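Local coordinates for protein NAD(P)H-flavin oxidoreductase (Staphylococcus epidermidis ATCC 12228, PDB 3GBH) that probably uses NAD(P)H to reduce flavin or other electron acceptors as an FMN-binding oxidoreductase of the nitroreductase family, at residues Tyr28-Glu34 with Ala156-Asp160; Ser82-Leu86 with Leu187-Lys193. All coordinates share one frame; numbering follows the deposited sequence.

Contact 1 (28-34 with 156-160) and contact 2 (82-86 with 187-193) lie about 10 Å apart between centres, on the same side of the chain's centre. Their segments alternate along the chain, in the order 28-34, 82-86, 156-160, 187-193. Contact 2 pairs the two central strands, 84-91 and 183-192, of a four-stranded antiparallel sheet. Contact 1 lies at the start of helix 32-42 and at the turn between helix 132-156 and strand 160-164, outermost in the sheet within this chain. Two probable hydrogen bonds join the contacts: Asp160 N to Gly192 O continues the sheet to strand 160-164, and Tyr28 O to Ser83 OG fastens the 28-31 loop to the start of strand 84-91.

Contact 1 of 2, residues Tyr28-Glu34 with Ala156-Asp160; sequences YKIPREE and AHGYD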
loop_
_atom_site.group_PDB
_atom_site.type_symbol
_atom_site.label_atom_id
_atom_site.label_comp_id
_atom_site.label_asym_id
_atom_site.label_seq_id
_atom_site.Cartn_x
_atom_site.Cartn_y
_atom_site.Cartn_z
ATOM N N TYR B 28 20.440 -2.011 37.156
ATOM C CA TYR B 28 19.468 -1.068 36.658
ATOM C C TYR B 28 18.113 -1.405 37.260
ATOM O O TYR B 28 17.656 -2.546 37.151
ATOM C CB TYR B 28 19.375 -1.138 35.132
ATOM C CG TYR B 28 18.411 -0.135 34.643
ATOM C CD1 TYR B 28 17.078 -0.453 34.513
ATOM C CD2 TYR B 28 18.810 1.166 34.393
ATOM C CE1 TYR B 28 16.160 0.492 34.131
ATOM C CE2 TYR B 28 17.895 2.129 33.992
ATOM C CZ TYR B 28 16.564 1.780 33.869
ATOM O OH TYR B 28 15.606 2.691 33.481
ATOM N N LYS B 29 17.468 -0.418 37.878
ATOM C CA LYS B 29 16.121 -0.595 38.381
ATOM C C LYS B 29 15.184 0.436 37.735
ATOM O O LYS B 29 15.541 1.610 37.545
ATOM C CB LYS B 29 16.083 -0.505 39.905
ATOM C CG LYS B 29 16.979 -1.526 40.653
ATOM C CD LYS B 29 16.615 -3.008 40.391
ATOM C CE LYS B 29 17.722 -3.972 40.877
ATOM N NZ LYS B 29 17.498 -5.377 40.424
ATOM N N ILE B 30 14.001 -0.026 37.375
ATOM C CA ILE B 30 13.002 0.775 36.676
ATOM C C ILE B 30 12.284 1.682 37.665
ATOM O O ILE B 30 11.728 1.201 38.634
ATOM C CB ILE B 30 12.001 -0.132 35.960
ATOM C CG1 ILE B 30 12.730 -0.959 34.874
ATOM C CG2 ILE B 30 10.875 0.687 35.344
ATOM C CD1 ILE B 30 11.871 -2.017 34.230
ATOM N N PRO B 31 12.274 3.002 37.424
ATOM C CA PRO B 31 11.563 3.872 38.376
ATOM C C PRO B 31 10.076 3.551 38.431
ATOM O O PRO B 31 9.517 3.116 37.432
ATOM C CB PRO B 31 11.808 5.289 37.820
ATOM C CG PRO B 31 12.924 5.144 36.817
ATOM C CD PRO B 31 12.841 3.756 36.295
ATOM N N ARG B 32 9.428 3.745 39.578
ATOM C CA ARG B 32 7.981 3.423 39.668
ATOM C C ARG B 32 7.095 4.145 38.687
ATOM O O ARG B 32 6.192 3.537 38.158
ATOM C CB ARG B 32 7.409 3.606 41.068
ATOM C CG ARG B 32 7.722 2.406 41.900
ATOM C CD ARG B 32 6.886 2.245 43.147
ATOM N NE ARG B 32 7.472 1.220 44.012
ATOM C CZ ARG B 32 6.946 0.849 45.166
ATOM N NH1 ARG B 32 5.845 1.436 45.625
ATOM N NH2 ARG B 32 7.541 -0.096 45.875
ATOM N N GLU B 33 7.388 5.415 38.428
ATOM C CA GLU B 33 6.599 6.248 37.500
ATOM C C GLU B 33 6.574 5.566 36.150
ATOM O O GLU B 33 5.545 5.462 35.498
ATOM C CB GLU B 33 7.198 7.683 37.401
ATOM C CG GLU B 33 6.268 8.783 36.794
ATOM C CD GLU B 33 6.927 10.210 36.739
ATOM O OE1 GLU B 33 7.931 10.459 37.469
ATOM O OE2 GLU B 33 6.422 11.088 35.974
ATOM N N GLU B 34 7.718 5.035 35.755
ATOM C CA GLU B 34 7.840 4.385 34.492
ATOM C C GLU B 34 7.135 3.017 34.457
ATOM O O GLU B 34 6.406 2.728 33.513
ATOM C CB GLU B 34 9.312 4.241 34.181
ATOM C CG GLU B 34 9.541 3.755 32.832
ATOM C CD GLU B 34 9.947 4.800 31.857
ATOM O OE1 GLU B 34 9.554 5.985 31.973
ATOM O OE2 GLU B 34 10.662 4.406 30.934
ATOM N N ALA B 156 8.811 -0.212 23.873
ATOM C CA ALA B 156 8.711 1.181 23.413
ATOM C C ALA B 156 9.419 2.135 24.366
ATOM O O ALA B 156 9.920 3.220 23.965
ATOM C CB ALA B 156 7.231 1.571 23.232
ATOM N N HIS B 157 9.471 1.750 25.634
ATOM C CA HIS B 157 10.188 2.517 26.670
ATOM C C HIS B 157 11.670 2.230 26.715
ATOM O O HIS B 157 12.394 2.853 27.494
ATOM C CB HIS B 157 9.602 2.227 28.053
ATOM C CG HIS B 157 8.325 2.939 28.322
ATOM N ND1 HIS B 157 8.201 3.886 29.320
ATOM C CD2 HIS B 157 7.103 2.819 27.752
ATOM C CE1 HIS B 157 6.956 4.331 29.338
ATOM N NE2 HIS B 157 6.271 3.699 28.399
ATOM N N GLY B 158 12.131 1.294 25.907
ATOM C CA GLY B 158 13.576 1.024 25.800
ATOM C C GLY B 158 13.990 -0.203 26.626
ATOM O O GLY B 158 15.163 -0.552 26.684
ATOM N N TYR B 159 13.015 -0.858 27.236
ATOM C CA TYR B 159 13.261 -2.052 28.068
ATOM C C TYR B 159 13.105 -3.317 27.234
ATOM O O TYR B 159 12.669 -3.258 26.076
ATOM C CB TYR B 159 12.307 -2.075 29.274
ATOM C CG TYR B 159 12.504 -0.890 30.159
ATOM C CD1 TYR B 159 13.749 -0.616 30.689
ATOM C CD2 TYR B 159 11.464 -0.021 30.452
ATOM C CE1 TYR B 159 13.963 0.482 31.479
ATOM C CE2 TYR B 159 11.667 1.094 31.260
ATOM C CZ TYR B 159 12.924 1.338 31.781
ATOM O OH TYR B 159 13.191 2.450 32.590
ATOM N N ASP B 160 13.506 -4.445 27.801
ATOM C CA ASP B 160 13.276 -5.736 27.200
ATOM C C ASP B 160 12.628 -6.658 28.193
ATOM O O ASP B 160 12.652 -6.401 29.397
ATOM C CB ASP B 160 14.572 -6.312 26.676
ATOM C CG ASP B 160 14.984 -5.666 25.354
ATOM O OD1 ASP B 160 14.355 -6.010 24.317
ATOM O OD2 ASP B 160 15.896 -4.801 25.354
HETATM O O HOH W 1 12.992 4.439 30.017
#
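Glu34 and His157 reach for each other from opposite directions, and ND1 of His157 donates to OE2 of Glu34 at 3.0 Å in a nearly straight bond (165° at the hydrogen). The carboxylate oxygen lies in the imidazole plane, yet the nitrogen meets it from above the carboxylate, and the two planes stand almost perpendicular. A bend at chi2 (102°) turns the glutamate end this way and brings OE2 within 3.5 Å of CE2 of Tyr159. The tyrosine ring is sandwiched: Ile30 CD1 sits over its centre, 4.0 Å from the centroid, in a CH-pi contact, while His157 O lies off-centre over the opposite face. Tyr28 meets the same ring rim to rim, with the planes at 47°. The hydroxyls, Tyr28 OH and Tyr159 OH, lie 2.6 Å apart, probably hydrogen-bonded, but Tyr28 OH is doubtfully placed. A water donates to Glu34 OE2 and His157 O and reaches Tyr159 OH weakly.

Pro31 occupies the N-cap position of helix 32-42, and a Schellman motif with Gly158 ends helix 132-156. Outside the two segments, Arg7 makes a salt bridge with Glu34 OE1, and Ile38 of helix 32-42 packs on both His157 and Tyr159. With Arg7 on one oxygen and an imidazole N-H and a water on the other, the buried carboxylate is probably held ionised.

Contact 2 of 2, residues Ser82-Leu86 with Leu187-Lys193; sequences SSAML and LAIAIGK
A classic beta bulge at the start of strand 84-91 sets two residues, Ser83 and Ala84, opposite the single Ile191. Both backbone nitrogens turn to one oxygen: Ala84 N donates to Ile191 O at 3.2 Å in good geometry, while the bond from Ser83 N to Ile191 O, although 2.8 Å long, is bent to 124° and weak. From Ala84 onward the ladder is regular, with Ala84-Ile191 and Leu86-Ile189 as hydrogen-bonded pairs and Met85-Ala190 as the non-hydrogen-bonded pair between them. The bond from Ile189 N to Leu86 O is short at 2.7 Å.

Residue 85 is a selenomethionine. Bends at chi2 (65°) and chi3 (78°) fold its chain across the neighbouring strand, placing SE 3.6 Å from Ala190 N and CE 4.1 Å from Ala190 CB; SE also touches the methyl of Ala188. Phe72 and Leu79 pack on this selenomethionine. On the opposite face, Ile191 CG2 touches both Ala84 CB (3.9 Å) and Leu86 CG (4.1 Å). Helix 132-156 covers this face, Leu150 packing on Leu86, Ala147 on Ile189 and Ala154 on Ile191. At the bulge end, a water donates to Ser83 OG and accepts from Lys193 N, while Ser83 OG also bonds Tyr28 O. At the far end, the Leu187 side chain comes about 4 Å from bound FMN. The arrangement is the centre of the antiparallel sheet, layered between helices, of the FMN-binding nitroreductase fold.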
loop_
_atom_site.group_PDB
_atom_site.type_symbol
_atom_site.label_atom_id
_atom_site.label_comp_id
_atom_site.label_asym_id
_atom_site.label_seq_id
_atom_site.Cartn_x
_atom_site.Cartn_y
_atom_site.Cartn_z
ATOM N N SER B 82 16.886 -9.396 36.444
ATOM C CA SER B 82 15.780 -8.533 36.047
ATOM C C SER B 82 15.534 -7.351 36.992
ATOM O O SER B 82 15.762 -7.434 38.227
ATOM C CB SER B 82 14.481 -9.350 35.935
ATOM O OG SER B 82 14.071 -9.857 37.189
ATOM N N SER B 83 15.048 -6.255 36.425
ATOM C CA SER B 83 14.602 -5.143 37.260
ATOM C C SER B 83 13.395 -5.584 38.086
ATOM O O SER B 83 13.237 -5.173 39.223
ATOM C CB SER B 83 14.255 -3.934 36.404
ATOM O OG SER B 83 15.432 -3.401 35.822
ATOM N N ALA B 84 12.536 -6.407 37.474
ATOM C CA ALA B 84 11.405 -6.981 38.166
ATOM C C ALA B 84 11.029 -8.272 37.458
ATOM O O ALA B 84 11.212 -8.386 36.229
ATOM C CB ALA B 84 10.189 -5.980 38.152
HETATM N N MSE B 85 10.494 -9.226 38.224
HETATM C CA MSE B 85 9.778 -10.367 37.649
HETATM C C MSE B 85 8.287 -10.139 37.848
HETATM O O MSE B 85 7.784 -10.175 38.978
HETATM C CB MSE B 85 10.195 -11.661 38.329
HETATM C CG MSE B 85 9.493 -12.907 37.781
HETATM SE SE MSE B 85 9.931 -13.301 35.924
HETATM C CE MSE B 85 11.667 -14.086 36.230
ATOM N N LEU B 86 7.585 -9.910 36.751
ATOM C CA LEU B 86 6.149 -9.708 36.777
ATOM C C LEU B 86 5.515 -11.087 36.777
ATOM O O LEU B 86 5.857 -11.895 35.937
ATOM C CB LEU B 86 5.694 -8.922 35.553
ATOM C CG LEU B 86 6.444 -7.625 35.225
ATOM C CD1 LEU B 86 5.786 -6.891 34.061
ATOM C CD2 LEU B 86 6.529 -6.723 36.437
ATOM N N LEU B 187 1.131 -16.321 33.414
ATOM C CA LEU B 187 2.513 -16.340 32.972
ATOM C C LEU B 187 3.295 -15.303 33.729
ATOM O O LEU B 187 2.688 -14.449 34.370
ATOM C CB LEU B 187 2.611 -16.058 31.477
ATOM C CG LEU B 187 2.556 -14.652 30.966
ATOM C CD1 LEU B 187 3.069 -14.592 29.465
ATOM C CD2 LEU B 187 1.153 -14.110 31.105
ATOM N N ALA B 188 4.624 -15.418 33.677
ATOM C CA ALA B 188 5.521 -14.430 34.268
ATOM C C ALA B 188 6.214 -13.658 33.150
ATOM O O ALA B 188 6.277 -14.144 32.017
ATOM C CB ALA B 188 6.526 -15.094 35.153
ATOM N N ILE B 189 6.708 -12.453 33.453
ATOM C CA ILE B 189 7.441 -11.651 32.479
ATOM C C ILE B 189 8.630 -10.996 33.160
ATOM O O ILE B 189 8.425 -10.145 34.025
ATOM C CB ILE B 189 6.554 -10.552 31.839
ATOM C CG1 ILE B 189 5.240 -11.126 31.271
ATOM C CG2 ILE B 189 7.330 -9.798 30.723
ATOM C CD1 ILE B 189 4.338 -10.088 30.619
ATOM N N ALA B 190 9.860 -11.402 32.813
ATOM C CA ALA B 190 11.044 -10.701 33.311
ATOM C C ALA B 190 11.131 -9.393 32.554
ATOM O O ALA B 190 10.929 -9.379 31.347
ATOM C CB ALA B 190 12.376 -11.533 33.092
ATOM N N ILE B 191 11.471 -8.309 33.246
ATOM C CA ILE B 191 11.602 -7.012 32.589
ATOM C C ILE B 191 12.832 -6.298 33.144
ATOM O O ILE B 191 13.149 -6.410 34.320
ATOM C CB ILE B 191 10.306 -6.171 32.763
ATOM C CG1 ILE B 191 10.390 -4.845 31.984
ATOM C CG2 ILE B 191 10.005 -5.895 34.256
ATOM C CD1 ILE B 191 9.053 -4.079 31.975
ATOM N N GLY B 192 13.549 -5.617 32.267
ATOM C CA GLY B 192 14.712 -4.865 32.673
ATOM C C GLY B 192 15.385 -4.277 31.467
ATOM O O GLY B 192 14.834 -4.311 30.351
ATOM N N LYS B 193 16.580 -3.767 31.696
ATOM C CA LYS B 193 17.443 -3.249 30.650
ATOM C C LYS B 193 18.350 -4.376 30.199
ATOM O O LYS B 193 19.002 -5.012 31.028
ATOM C CB LYS B 193 18.276 -2.092 31.203
ATOM C CG LYS B 193 19.206 -1.449 30.211
ATOM C CD LYS B 193 19.818 -0.177 30.803
ATOM C CE LYS B 193 20.803 0.516 29.842
ATOM N NZ LYS B 193 21.960 -0.360 29.509
HETATM O O HOH W 2 17.761 -4.429 34.181
#